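Local coordinates for protein enoyl-CoA hydratase carB homologue (Streptomyces cattleya, PDB 5O34) that probably catalyses a carbon-carbon bond-forming step in thienamycin biosynthesis, as a crotonase-family homologue of the carboxymethylproline synthase CarB, at residues C48-D53 with E88-V93; L80-D85 with Y132-A137; S139-A144 with R238-Y243. All coordinates share one frame; numbering follows the deposited sequence.

Contact 1: residues C48-D53 with E88-V93; sequences CSRLGD and EKVRCV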
loop_
_atom_site.group_PDB
_atom_site.type_symbol
_atom_site.label_atom_id
_atom_site.label_comp_id
_atom_site.label_asym_id
_atom_site.label_seq_id
_atom_site.Cartn_x
_atom_site.Cartn_y
_atom_site.Cartn_z
ATOM N N CYS A 48 20.314 -21.289 -16.815
ATOM C CA CYS A 48 20.602 -21.127 -15.401
ATOM C C CYS A 48 22.040 -21.511 -15.141
ATOM O O CYS A 48 22.605 -22.325 -15.875
ATOM C CB CYS A 48 19.645 -21.942 -14.541
ATOM S SG CYS A 48 19.729 -21.547 -12.775
ATOM N N SER A 49 22.634 -20.934 -14.093
ATOM C CA SER A 49 24.034 -21.158 -13.756
ATOM C C SER A 49 24.310 -21.062 -12.262
ATOM O O SER A 49 23.923 -20.080 -11.644
ATOM C CB SER A 49 24.920 -20.161 -14.507
ATOM O OG SER A 49 24.959 -20.412 -15.903
ATOM N N ARG A 50 24.997 -22.062 -11.684
ATOM C CA ARG A 50 25.377 -22.015 -10.270
ATOM C C ARG A 50 26.641 -21.195 -10.128
ATOM O O ARG A 50 27.608 -21.419 -10.859
ATOM C CB ARG A 50 25.612 -23.410 -9.641
ATOM C CG ARG A 50 24.455 -24.410 -9.713
ATOM C CD ARG A 50 23.127 -23.924 -9.140
ATOM N NE ARG A 50 22.014 -24.724 -9.661
ATOM C CZ ARG A 50 21.476 -24.576 -10.871
ATOM N NH1 ARG A 50 21.938 -23.648 -11.703
ATOM N NH2 ARG A 50 20.479 -25.359 -11.262
ATOM N N LEU A 51 26.627 -20.241 -9.192
ATOM C CA LEU A 51 27.785 -19.414 -8.874
ATOM C C LEU A 51 28.388 -19.911 -7.549
ATOM O O LEU A 51 29.308 -19.310 -7.003
ATOM C CB LEU A 51 27.450 -17.908 -8.890
ATOM C CG LEU A 51 26.656 -17.375 -10.111
ATOM C CD1 LEU A 51 26.635 -15.897 -10.113
ATOM C CD2 LEU A 51 27.246 -17.815 -11.443
ATOM N N GLY A 52 27.860 -21.045 -7.085
ATOM C CA GLY A 52 28.343 -21.844 -5.966
ATOM C C GLY A 52 28.388 -21.330 -4.542
ATOM O O GLY A 52 29.081 -21.936 -3.714
ATOM N N ASP A 53 27.655 -20.261 -4.215
ATOM C CA ASP A 53 27.576 -19.804 -2.820
ATOM C C ASP A 53 26.186 -20.204 -2.302
ATOM O O ASP A 53 25.861 -20.021 -1.126
ATOM C CB ASP A 53 27.758 -18.276 -2.728
ATOM C CG ASP A 53 29.118 -17.770 -3.169
ATOM O OD1 ASP A 53 29.999 -17.594 -2.291
ATOM O OD2 ASP A 53 29.292 -17.514 -4.386
ATOM N N GLU A 88 18.134 -28.229 -2.882
ATOM C CA GLU A 88 18.512 -27.701 -1.568
ATOM C C GLU A 88 19.905 -27.025 -1.555
ATOM O O GLU A 88 20.220 -26.294 -0.609
ATOM C CB GLU A 88 18.360 -28.760 -0.454
ATOM C CG GLU A 88 18.399 -28.232 0.987
ATOM C CD GLU A 88 17.585 -27.009 1.413
ATOM O OE1 GLU A 88 17.133 -26.221 0.549
ATOM O OE2 GLU A 88 17.448 -26.814 2.642
ATOM N N LYS A 89 20.697 -27.186 -2.629
ATOM C CA LYS A 89 21.991 -26.504 -2.730
ATOM C C LYS A 89 21.813 -25.010 -3.118
ATOM O O LYS A 89 22.743 -24.223 -2.953
ATOM C CB LYS A 89 22.946 -27.247 -3.677
ATOM C CG LYS A 89 23.426 -28.579 -3.108
ATOM C CD LYS A 89 24.346 -29.315 -4.064
ATOM C CE LYS A 89 24.844 -30.609 -3.461
ATOM N NZ LYS A 89 25.637 -31.406 -4.433
ATOM N N VAL A 90 20.595 -24.630 -3.581
ATOM C CA VAL A 90 20.208 -23.270 -3.971
ATOM C C VAL A 90 19.527 -22.565 -2.783
ATOM O O VAL A 90 18.593 -23.116 -2.188
ATOM C CB VAL A 90 19.296 -23.283 -5.237
ATOM C CG1 VAL A 90 18.790 -21.883 -5.591
ATOM C CG2 VAL A 90 20.014 -23.908 -6.429
ATOM N N ARG A 91 20.003 -21.360 -2.436
ATOM C CA ARG A 91 19.441 -20.558 -1.348
ATOM C C ARG A 91 18.923 -19.197 -1.828
ATOM O O ARG A 91 18.048 -18.619 -1.180
ATOM C CB ARG A 91 20.411 -20.432 -0.170
ATOM C CG ARG A 91 20.342 -21.653 0.750
ATOM C CD ARG A 91 21.319 -21.627 1.925
ATOM N NE ARG A 91 22.706 -21.384 1.522
ATOM C CZ ARG A 91 23.502 -22.272 0.932
ATOM N NH1 ARG A 91 23.051 -23.487 0.636
ATOM N NH2 ARG A 91 24.746 -21.948 0.615
ATOM N N CYS A 92 19.416 -18.720 -2.988
ATOM C CA CYS A 92 18.982 -17.471 -3.611
ATOM C C CYS A 92 19.036 -17.566 -5.127
ATOM O O CYS A 92 19.929 -18.212 -5.671
ATOM C CB CYS A 92 19.780 -16.275 -3.097
ATOM S SG CYS A 92 18.965 -14.670 -3.365
ATOM N N VAL A 93 18.079 -16.904 -5.805
ATOM C CA VAL A 93 17.949 -16.856 -7.269
ATOM C C VAL A 93 18.129 -15.408 -7.755
ATOM O O VAL A 93 17.583 -14.489 -7.144
ATOM C CB VAL A 93 16.575 -17.410 -7.736
ATOM C CG1 VAL A 93 16.471 -17.455 -9.251
ATOM C CG2 VAL A 93 16.278 -18.779 -7.125
#
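Arg50 sets CG opposite its carbonyl carbon (chi1 -57°), then folds the chain at chi2 (-55°), and this bend carries CD and NE over to Val90. The valine meets them with one branch, CG2, which lies beside its own backbone N. Arg50 NE comes to 3.9 Å from Val90 CG2, and the methylene Arg50 CD to 4.1 Å from the same methyl. The two side chains cross at about a right angle, and the methyl approaches the guanidinium obliquely, so this is ordinary van der Waals packing of a long polar chain on a buried valine. Val90 also touches Ala56 of strand 55-59, and Arg50 touches Leu84 of helix 71-86.

At the other end of the contact Arg91 makes its turn further out, at chi3 (-53°). Its NH2 stands 2.8 Å from the backbone O of Asp53, again at an oblique approach to the guanidinium. The more definite hold on this arginine is Arg91 NE, hydrogen-bonded to the carbonyl oxygen of Ser241. Ser241 OG is hydrogen-bonded to Asp53 O, so this serine, in the last turn of helix 229-242, bonds to both Asp53 and Arg91. Backbone hydrogen bonds of Arg91 and Cys92 with Gly54, directly after Asp53, tie the two segments further.

Between strands 47-50 and 55-59 the chain reverses, and the strand that returns then runs parallel to 92-96. The arrangement is thus the margin of the crotonase-fold core sheet: an antiparallel hairpin at one edge strand of the sheet, 47-50, braced where the chain leaves helix 71-86 and enters the parallel strand 92-96.

Contact 2: residues L80-D85 with Y132-A137; sequences LMRELD and YTTVAA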
loop_
_atom_site.group_PDB
_atom_site.type_symbol
_atom_site.label_atom_id
_atom_site.label_comp_id
_atom_site.label_asym_id
_atom_site.label_seq_id
_atom_site.Cartn_x
_atom_site.Cartn_y
_atom_site.Cartn_z
ATOM N N LEU A 80 11.899 -23.989 -14.514
ATOM C CA LEU A 80 13.175 -23.642 -13.870
ATOM C C LEU A 80 12.961 -23.201 -12.427
ATOM O O LEU A 80 13.616 -23.733 -11.526
ATOM C CB LEU A 80 13.950 -22.579 -14.659
ATOM C CG LEU A 80 15.233 -22.036 -13.990
ATOM C CD1 LEU A 80 16.299 -23.137 -13.829
ATOM C CD2 LEU A 80 15.774 -20.827 -14.746
ATOM N N MET A 81 11.996 -22.284 -12.200
ATOM C CA MET A 81 11.645 -21.803 -10.862
ATOM C C MET A 81 11.294 -22.962 -9.942
ATOM O O MET A 81 11.722 -22.969 -8.786
ATOM C CB MET A 81 10.506 -20.766 -10.903
ATOM C CG MET A 81 10.896 -19.423 -11.523
ATOM S SD MET A 81 12.508 -18.726 -11.050
ATOM C CE MET A 81 12.215 -18.315 -9.425
ATOM N N ARG A 82 10.567 -23.970 -10.473
ATOM C CA ARG A 82 10.206 -25.170 -9.710
ATOM C C ARG A 82 11.401 -26.102 -9.471
ATOM O O ARG A 82 11.512 -26.673 -8.379
ATOM C CB ARG A 82 9.022 -25.902 -10.335
ATOM C CG ARG A 82 7.684 -25.255 -9.954
ATOM C CD ARG A 82 6.490 -25.956 -10.572
ATOM N NE ARG A 82 6.657 -26.156 -12.014
ATOM C CZ ARG A 82 5.725 -25.905 -12.927
ATOM N NH1 ARG A 82 4.538 -25.428 -12.561
ATOM N NH2 ARG A 82 5.973 -26.115 -14.213
ATOM N N GLU A 83 12.323 -26.201 -10.450
ATOM C CA GLU A 83 13.556 -26.991 -10.318
ATOM C C GLU A 83 14.448 -26.361 -9.243
ATOM O O GLU A 83 14.992 -27.071 -8.391
ATOM C CB GLU A 83 14.311 -27.065 -11.657
ATOM C CG GLU A 83 13.665 -27.978 -12.690
ATOM C CD GLU A 83 14.280 -27.925 -14.079
ATOM O OE1 GLU A 83 13.545 -27.613 -15.045
ATOM O OE2 GLU A 83 15.490 -28.221 -14.208
ATOM N N LEU A 84 14.546 -25.016 -9.254
ATOM C CA LEU A 84 15.337 -24.245 -8.289
ATOM C C LEU A 84 14.788 -24.328 -6.860
ATOM O O LEU A 84 15.575 -24.359 -5.916
ATOM C CB LEU A 84 15.515 -22.782 -8.741
ATOM C CG LEU A 84 16.271 -22.550 -10.064
ATOM C CD1 LEU A 84 16.307 -21.081 -10.422
ATOM C CD2 LEU A 84 17.687 -23.120 -10.025
ATOM N N ASP A 85 13.454 -24.405 -6.696
ATOM C CA ASP A 85 12.848 -24.549 -5.367
ATOM C C ASP A 85 13.108 -25.945 -4.784
ATOM O O ASP A 85 13.186 -26.093 -3.561
ATOM C CB ASP A 85 11.340 -24.243 -5.390
ATOM C CG ASP A 85 10.743 -23.976 -4.016
ATOM O OD1 ASP A 85 9.586 -24.396 -3.777
ATOM O OD2 ASP A 85 11.433 -23.349 -3.175
ATOM N N TYR A 132 3.663 -16.168 -12.978
ATOM C CA TYR A 132 3.593 -15.192 -11.880
ATOM C C TYR A 132 3.362 -15.859 -10.526
ATOM O O TYR A 132 4.005 -15.474 -9.545
ATOM C CB TYR A 132 2.543 -14.099 -12.136
ATOM C CG TYR A 132 2.723 -13.303 -13.413
ATOM C CD1 TYR A 132 3.981 -13.155 -14.003
ATOM C CD2 TYR A 132 1.654 -12.627 -13.987
ATOM C CE1 TYR A 132 4.154 -12.400 -15.164
ATOM C CE2 TYR A 132 1.823 -11.844 -15.128
ATOM C CZ TYR A 132 3.070 -11.752 -15.724
ATOM O OH TYR A 132 3.224 -11.040 -16.883
ATOM N N THR A 133 2.484 -16.889 -10.478
ATOM C CA THR A 133 2.199 -17.607 -9.233
ATOM C C THR A 133 3.391 -18.407 -8.738
ATOM O O THR A 133 3.618 -18.405 -7.528
ATOM C CB THR A 133 0.918 -18.468 -9.299
ATOM O OG1 THR A 133 0.953 -19.340 -10.432
ATOM C CG2 THR A 133 -0.360 -17.624 -9.307
ATOM N N THR A 134 4.177 -19.053 -9.641
ATOM C CA THR A 134 5.331 -19.865 -9.215
ATOM C C THR A 134 6.475 -18.953 -8.696
ATOM O O THR A 134 6.944 -19.173 -7.577
ATOM C CB THR A 134 5.758 -20.913 -10.284
ATOM O OG1 THR A 134 6.668 -21.843 -9.700
ATOM C CG2 THR A 134 6.428 -20.301 -11.496
ATOM N N VAL A 135 6.860 -17.902 -9.459
ATOM C CA VAL A 135 7.912 -16.947 -9.067
ATOM C C VAL A 135 7.639 -16.390 -7.650
ATOM O O VAL A 135 8.566 -16.287 -6.848
ATOM C CB VAL A 135 8.103 -15.817 -10.120
ATOM C CG1 VAL A 135 9.087 -14.747 -9.636
ATOM C CG2 VAL A 135 8.567 -16.390 -11.457
ATOM N N ALA A 136 6.362 -16.088 -7.343
ATOM C CA ALA A 136 5.911 -15.564 -6.053
ATOM C C ALA A 136 5.657 -16.645 -4.987
ATOM O O ALA A 136 5.752 -16.341 -3.794
ATOM C CB ALA A 136 4.660 -14.723 -6.248
ATOM N N ALA A 137 5.341 -17.897 -5.396
ATOM C CA ALA A 137 5.045 -18.966 -4.421
ATOM C C ALA A 137 6.241 -19.850 -4.005
ATOM O O ALA A 137 6.127 -20.523 -2.980
ATOM C CB ALA A 137 3.895 -19.840 -4.898
#
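Beside the packing of Met81 on Val135, Asp85 OD2 is hydrogen-bonded to Ser139 OG, the serine lying in the loop after helix 120-137. This bond joins the last turn of helix 71-86 to that loop. The helices themselves run nearly parallel: the axes of 80-85 and 132-137 come within 9.6 Å, at 21° to each other.

Across that gap Met81 does most of the touching. Its CG rests on Val135 CG2 at 3.8 Å, the two side chains passing at a slant, while Met81 CB lies 4.1 Å from Thr134 CG2. Bends at chi2 and chi3 curl the thioether rather than letting it run straight out, and its terminal methyl CE ends against Val142 CG2 of strand 142-146. The methionine therefore packs on a helix and on the sheet at once, with Ile138 as a further neighbour.

Thr134 turns OG1 opposite its backbone N (chi1 -167°), which leaves the methyl CG2 in the tighter place between N and carbonyl carbon. In this pose the hydroxyl faces helix 80-85, and OG1 sits 3.6 Å from the methylene CG of Arg82, whose chain crosses the threonine at about a right angle.

What passes between the helices is thus van der Waals contact, carbon on carbon except where Thr134 OG1 meets Arg82 CG. The hydrogen bonds of Asp85 with Ser139 and of Val135 O with Arg252 run to neighbours outside the pair, and the interface itself is close packing.

Contact 3: residues S139-A144 with R238-Y243; sequences SKPVIA and RTISGY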
loop_
_atom_site.group_PDB
_atom_site.type_symbol
_atom_site.label_atom_id
_atom_site.label_comp_id
_atom_site.label_asym_id
_atom_site.label_seq_id
_atom_site.Cartn_x
_atom_site.Cartn_y
_atom_site.Cartn_z
ATOM N N SER A 139 9.785 -21.118 -2.289
ATOM C CA SER A 139 10.343 -20.813 -0.971
ATOM C C SER A 139 11.664 -20.004 -1.007
ATOM O O SER A 139 12.062 -19.450 0.020
ATOM C CB SER A 139 10.503 -22.091 -0.149
ATOM O OG SER A 139 11.669 -22.809 -0.522
ATOM N N LYS A 140 12.325 -19.940 -2.178
ATOM C CA LYS A 140 13.599 -19.236 -2.361
ATOM C C LYS A 140 13.407 -17.761 -2.757
ATOM O O LYS A 140 12.621 -17.488 -3.673
ATOM C CB LYS A 140 14.464 -19.931 -3.451
ATOM C CG LYS A 140 14.471 -21.468 -3.447
ATOM C CD LYS A 140 15.272 -22.044 -2.283
ATOM C CE LYS A 140 15.049 -23.523 -2.126
ATOM N NZ LYS A 140 16.078 -24.293 -2.853
ATOM N N PRO A 141 14.178 -16.809 -2.169
ATOM C CA PRO A 141 14.071 -15.409 -2.607
ATOM C C PRO A 141 14.618 -15.246 -4.017
ATOM O O PRO A 141 15.549 -15.946 -4.412
ATOM C CB PRO A 141 14.938 -14.640 -1.601
ATOM C CG PRO A 141 15.150 -15.563 -0.485
ATOM C CD PRO A 141 15.162 -16.937 -1.080
ATOM N N VAL A 142 14.012 -14.336 -4.778
ATOM C CA VAL A 142 14.381 -14.062 -6.163
ATOM C C VAL A 142 14.740 -12.585 -6.290
ATOM O O VAL A 142 13.962 -11.726 -5.879
ATOM C CB VAL A 142 13.254 -14.475 -7.156
ATOM C CG1 VAL A 142 13.727 -14.384 -8.602
ATOM C CG2 VAL A 142 12.728 -15.879 -6.852
ATOM N N ILE A 143 15.913 -12.296 -6.873
ATOM C CA ILE A 143 16.393 -10.936 -7.113
ATOM C C ILE A 143 16.306 -10.651 -8.596
ATOM O O ILE A 143 16.860 -11.404 -9.374
ATOM C CB ILE A 143 17.843 -10.716 -6.595
ATOM C CG1 ILE A 143 17.953 -10.955 -5.081
ATOM C CG2 ILE A 143 18.384 -9.324 -6.988
ATOM C CD1 ILE A 143 19.385 -11.173 -4.608
ATOM N N ALA A 144 15.638 -9.566 -8.993
ATOM C CA ALA A 144 15.586 -9.155 -10.391
ATOM C C ALA A 144 16.632 -8.040 -10.579
ATOM O O ALA A 144 16.683 -7.108 -9.778
ATOM C CB ALA A 144 14.197 -8.657 -10.750
ATOM N N ARG A 238 24.617 -13.263 -2.128
ATOM C CA ARG A 238 25.567 -13.855 -1.186
ATOM C C ARG A 238 25.109 -13.624 0.263
ATOM O O ARG A 238 25.130 -14.567 1.057
ATOM C CB ARG A 238 26.973 -13.272 -1.418
ATOM C CG ARG A 238 28.077 -14.316 -1.445
ATOM C CD ARG A 238 29.332 -13.803 -2.127
ATOM N NE ARG A 238 29.242 -13.855 -3.589
ATOM C CZ ARG A 238 29.496 -12.829 -4.398
ATOM N NH1 ARG A 238 29.846 -11.647 -3.896
ATOM N NH2 ARG A 238 29.403 -12.974 -5.710
ATOM N N THR A 239 24.657 -12.387 0.594
ATOM C CA THR A 239 24.133 -12.040 1.928
ATOM C C THR A 239 22.883 -12.895 2.257
ATOM O O THR A 239 22.826 -13.506 3.332
ATOM C CB THR A 239 23.863 -10.525 2.024
ATOM O OG1 THR A 239 25.078 -9.803 1.787
ATOM C CG2 THR A 239 23.269 -10.115 3.378
ATOM N N ILE A 240 21.908 -12.953 1.313
ATOM C CA ILE A 240 20.675 -13.741 1.467
ATOM C C ILE A 240 21.025 -15.217 1.641
ATOM O O ILE A 240 20.525 -15.852 2.572
ATOM C CB ILE A 240 19.628 -13.500 0.337
ATOM C CG1 ILE A 240 19.270 -11.993 0.206
ATOM C CG2 ILE A 240 18.375 -14.342 0.597
ATOM C CD1 ILE A 240 18.481 -11.589 -1.051
ATOM N N SER A 241 21.946 -15.731 0.791
ATOM C CA SER A 241 22.424 -17.117 0.841
ATOM C C SER A 241 23.078 -17.488 2.177
ATOM O O SER A 241 22.973 -18.635 2.601
ATOM C CB SER A 241 23.377 -17.397 -0.310
ATOM O OG SER A 241 23.439 -18.791 -0.543
ATOM N N GLY A 242 23.692 -16.508 2.845
ATOM C CA GLY A 242 24.340 -16.676 4.144
ATOM C C GLY A 242 23.402 -16.819 5.331
ATOM O O GLY A 242 23.831 -17.260 6.406
ATOM N N TYR A 243 22.117 -16.429 5.175
ATOM C CA TYR A 243 21.146 -16.580 6.272
ATOM C C TYR A 243 20.725 -18.048 6.374
ATOM O O TYR A 243 20.710 -18.738 5.355
ATOM C CB TYR A 243 19.871 -15.733 6.042
ATOM C CG TYR A 243 20.048 -14.238 5.851
ATOM C CD1 TYR A 243 20.888 -13.500 6.685
ATOM C CD2 TYR A 243 19.294 -13.545 4.909
ATOM C CE1 TYR A 243 21.021 -12.119 6.538
ATOM C CE2 TYR A 243 19.417 -12.166 4.754
ATOM C CZ TYR A 243 20.275 -11.455 5.577
ATOM O OH TYR A 243 20.384 -10.096 5.417
#
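Ile240 points its side chain from helix 229-242 toward the start of strand 142-146 and divides it between two partners, Pro141 and Ile143, which stand two residues apart and both direct CB toward the helix. Ile240 and Pro141 run antiparallel alongside each other: the branch methyl Ile240 CG2 lies by the pyrrolidine ring, 3.6 Å from Pro141 CG and 4.1 Å from Pro141 CB. With Ile143 the meeting is tip to tip. Ile240 CD1 reaches Ile143 CD1 at 3.7 Å, each chain extended along its CG1 arm. The Ile240 torsions explain the division, since chi1 of -55° puts CG1 opposite the carbonyl carbon and CG2 opposite the backbone N, sending the two branches to separate neighbours.

Cys92, on the adjoining strand 92-96, packs against both isoleucines. Leu204 of the second subunit also touches Ile240. Back within the segment, the Tyr243 ring presents one face to Thr239 O, which lies 3.6 Å above the plane over the ring centre.

Every close pair between 139-144 and 238-243 is carbon on carbon, so the contact is purely apolar and carries no directional bond; it packs the C-terminal turn of helix 229-242 on strand 142-146 and the residues before it. Polar bonding lies to the side: the hydrogen bond of Tyr243 OH, just beyond the helix, reaches Leu204 O of the second subunit.

From the N terminus, strand 47-50 and its turn wait until the chain has passed through helix 71-86 before 88-93 closes contact 1. The same helix supplies 80-85 to contact 2, which closes only when helix 120-137 arrives; contacts 1 and 2 therefore cross. Contact 3 opens directly afterwards and spans the longest loop, in series with both. Strands 92-96 and 142-146, sheet neighbours, join contacts 1 and 3; Leu84 packs on Cys48 and Val93, joining contacts 1 and 2, and Leu84 O is hydrogen-bonded to Lys140 NZ, joining contacts 2 and 3. Contact 1 ties the sheet edge, contact 2 two helices, and contact 3 helix 229-242 to strand 142-146.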